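Local structure of uncharacterized protein (4R4K) at residues Y27-F32 against K115-D120. The protein is of unknown function but adopts a cystatin-like fold of the NTF2 clan, in which a curved antiparallel sheet packs against helices. Numbering follows the deposited sequence.
Sequences YTRIKF and KWYVVD. With ACT (acetate ion), chain E.
R29–K31 runs in the same sense as strand 116-123 but at 47° to it, with a single bridge between I30 and V118: V118 N donates to R29 O (2.8 Å) and K31 N to V118 O (2.9 Å), the latter nearly straight. Further along, one water donates to both K31 O and V119 O. The R29 chain, bent at chi2 (-54°), passes the Y117 ring with CD off-centre under it and brings NH1 to a lone pair of W116 O (2.9 Å). K115 CB lies over one guanidinium face, while NH2 donates in the guanidinium plane to an acetate probably from the crystallisation liquor and also forms a salt bridge with E10. In one of its two deposited conformers, K31 arches over the Y117 ring: CE sits above its centre, and the bend at chi4 (-30°) keeps NZ over the same face, 4.0 Å from the centroid, a cation-pi contact. An alanine in place of R29 would probably leave E10 without its cationic mate and W116 O without this side-chain donor. I30 CG1 packs alongside V118 CB, 4.1 Å away, and both side chains touch F19 of helix 12-21. The segment leaving helix 23-28 thus lines one outer strand of the five-stranded sheet; that strand's other edge pairs with strand 104-110.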
loop_
_atom_site.group_PDB
_atom_site.type_symbol
_atom_site.label_atom_id
_atom_site.label_comp_id
_atom_site.label_asym_id
_atom_site.label_seq_id
_atom_site.Cartn_x
_atom_site.Cartn_y
_atom_site.Cartn_z
ATOM N N TYR A 27 -3.449 2.903 -10.950
ATOM C CA TYR A 27 -2.119 3.330 -11.360
ATOM C C TYR A 27 -2.027 4.837 -11.634
ATOM O O TYR A 27 -1.008 5.482 -11.328
ATOM C CB TYR A 27 -1.649 2.583 -12.600
ATOM C CG TYR A 27 -1.151 1.193 -12.352
ATOM C CD1 TYR A 27 -0.074 0.965 -11.504
ATOM C CD2 TYR A 27 -1.743 0.116 -12.984
ATOM C CE1 TYR A 27 0.407 -0.326 -11.306
ATOM C CE2 TYR A 27 -1.291 -1.164 -12.789
ATOM C CZ TYR A 27 -0.212 -1.369 -11.953
ATOM O OH TYR A 27 0.210 -2.632 -11.753
ATOM N N THR A 28 -3.099 5.426 -12.125
ATOM C CA THR A 28 -3.102 6.887 -12.396
ATOM C C THR A 28 -3.104 7.726 -11.130
ATOM O O THR A 28 -2.798 8.924 -11.186
ATOM C CB THR A 28 -4.304 7.360 -13.273
ATOM O OG1 THR A 28 -5.549 7.329 -12.561
ATOM C CG2 THR A 28 -4.402 6.582 -14.585
ATOM N N ARG A 29 -3.468 7.122 -9.991
ATOM C CA ARG A 29 -3.576 7.846 -8.724
ATOM C C ARG A 29 -2.511 7.501 -7.701
ATOM O O ARG A 29 -2.714 7.635 -6.498
ATOM C CB ARG A 29 -4.965 7.668 -8.144
ATOM C CG ARG A 29 -6.061 8.273 -8.977
ATOM C CD ARG A 29 -5.830 9.751 -9.296
ATOM N NE ARG A 29 -7.043 10.331 -9.842
ATOM C CZ ARG A 29 -8.083 10.744 -9.123
ATOM N NH1 ARG A 29 -8.081 10.714 -7.792
ATOM N NH2 ARG A 29 -9.149 11.195 -9.750
ATOM N N ILE A 30 -1.354 7.090 -8.192
ATOM C CA ILE A 30 -0.211 6.864 -7.343
ATOM C C ILE A 30 0.926 7.726 -7.866
ATOM O O ILE A 30 1.203 7.712 -9.067
ATOM C CB ILE A 30 0.212 5.391 -7.334
ATOM C CG1 ILE A 30 -0.974 4.512 -6.895
ATOM C CG2 ILE A 30 1.397 5.236 -6.390
ATOM C CD1 ILE A 30 -0.809 3.034 -7.176
ATOM N N LYS A 31 1.534 8.508 -6.976
ATOM C CA LYS A 31 2.646 9.380 -7.360
ATOM C C LYS A 31 3.989 8.666 -7.175
ATOM O O LYS A 31 4.552 8.656 -6.094
ATOM C CB LYS A 31 2.596 10.696 -6.585
ATOM C CG LYS A 31 1.446 11.606 -7.038
ATOM C CD LYS A 31 1.421 12.936 -6.299
ATOM C CE LYS A 31 0.630 14.026 -7.036
ATOM N NZ LYS A 31 0.642 13.904 -8.525
ATOM N N PHE A 32 4.474 8.054 -8.251
ATOM C CA PHE A 32 5.737 7.345 -8.273
ATOM C C PHE A 32 6.869 8.297 -8.644
ATOM O O PHE A 32 6.663 9.197 -9.457
ATOM C CB PHE A 32 5.697 6.213 -9.310
ATOM C CG PHE A 32 4.694 5.128 -9.006
ATOM C CD1 PHE A 32 4.915 4.227 -7.969
ATOM C CD2 PHE A 32 3.529 4.966 -9.788
ATOM C CE1 PHE A 32 4.008 3.222 -7.699
ATOM C CE2 PHE A 32 2.612 3.944 -9.519
ATOM C CZ PHE A 32 2.850 3.074 -8.477
ATOM N N LYS A 115 -7.742 16.112 -6.367
ATOM C CA LYS A 115 -7.745 14.661 -6.567
ATOM C C LYS A 115 -6.929 13.979 -5.478
ATOM O O LYS A 115 -5.920 14.494 -5.023
ATOM C CB LYS A 115 -7.170 14.317 -7.931
ATOM C CG LYS A 115 -7.990 14.802 -9.106
ATOM C CD LYS A 115 -7.336 14.394 -10.420
ATOM C CE LYS A 115 -8.165 14.787 -11.621
ATOM N NZ LYS A 115 -7.482 14.397 -12.880
ATOM N N TRP A 116 -7.365 12.787 -5.094
ATOM C CA TRP A 116 -6.622 11.972 -4.141
ATOM C C TRP A 116 -5.572 11.119 -4.838
ATOM O O TRP A 116 -5.816 10.574 -5.921
ATOM C CB TRP A 116 -7.569 11.074 -3.366
ATOM C CG TRP A 116 -8.405 11.811 -2.376
ATOM C CD1 TRP A 116 -9.678 12.250 -2.556
ATOM C CD2 TRP A 116 -8.054 12.130 -1.029
ATOM N NE1 TRP A 116 -10.130 12.848 -1.415
ATOM C CE2 TRP A 116 -9.160 12.781 -0.453
ATOM C CE3 TRP A 116 -6.911 11.942 -0.254
ATOM C CZ2 TRP A 116 -9.154 13.261 0.859
ATOM C CZ3 TRP A 116 -6.911 12.394 1.054
ATOM C CH2 TRP A 116 -8.027 13.047 1.602
ATOM N N TYR A 117 -4.419 11.022 -4.198
ATOM C CA TYR A 117 -3.333 10.174 -4.637
ATOM C C TYR A 117 -2.716 9.436 -3.463
ATOM O O TYR A 117 -2.695 9.936 -2.328
ATOM C CB TYR A 117 -2.211 10.995 -5.253
ATOM C CG TYR A 117 -2.584 11.714 -6.480
ATOM C CD1 TYR A 117 -3.157 12.960 -6.391
ATOM C CD2 TYR A 117 -2.351 11.182 -7.746
ATOM C CE1 TYR A 117 -3.505 13.629 -7.527
ATOM C CE2 TYR A 117 -2.712 11.847 -8.894
ATOM C CZ TYR A 117 -3.277 13.087 -8.760
ATOM O OH TYR A 117 -3.661 13.764 -9.871
ATOM N N VAL A 118 -2.176 8.269 -3.778
ATOM C CA VAL A 118 -1.244 7.607 -2.874
ATOM C C VAL A 118 0.118 8.248 -3.079
ATOM O O VAL A 118 0.579 8.350 -4.212
ATOM C CB VAL A 118 -1.167 6.105 -3.147
ATOM C CG1 VAL A 118 -0.009 5.483 -2.363
ATOM C CG2 VAL A 118 -2.485 5.465 -2.765
ATOM N N VAL A 119 0.713 8.726 -1.990
ATOM C CA VAL A 119 2.046 9.328 -2.042
ATOM C C VAL A 119 3.134 8.516 -1.360
ATOM O O VAL A 119 4.321 8.760 -1.595
ATOM C CB VAL A 119 2.052 10.761 -1.486
ATOM C CG1 VAL A 119 1.132 11.656 -2.314
ATOM C CG2 VAL A 119 1.686 10.796 -0.011
ATOM N N ASP A 120 2.759 7.547 -0.521
ATOM C CA ASP A 120 3.744 6.683 0.086
ATOM C C ASP A 120 3.099 5.382 0.494
ATOM O O ASP A 120 1.873 5.311 0.705
ATOM C CB ASP A 120 4.413 7.349 1.283
ATOM C CG ASP A 120 5.829 6.820 1.541
ATOM O OD1 ASP A 120 6.352 5.972 0.772
ATOM O OD2 ASP A 120 6.426 7.259 2.548
HETATM C C ACT E . -9.415 10.913 -13.929
HETATM O O ACT E . -9.689 11.178 -12.750
HETATM O OXT ACT E . -9.107 11.819 -14.728
HETATM C CH3 ACT E . -9.462 9.488 -14.397
HETATM O O HOH W 1 4.968 10.269 -3.790
#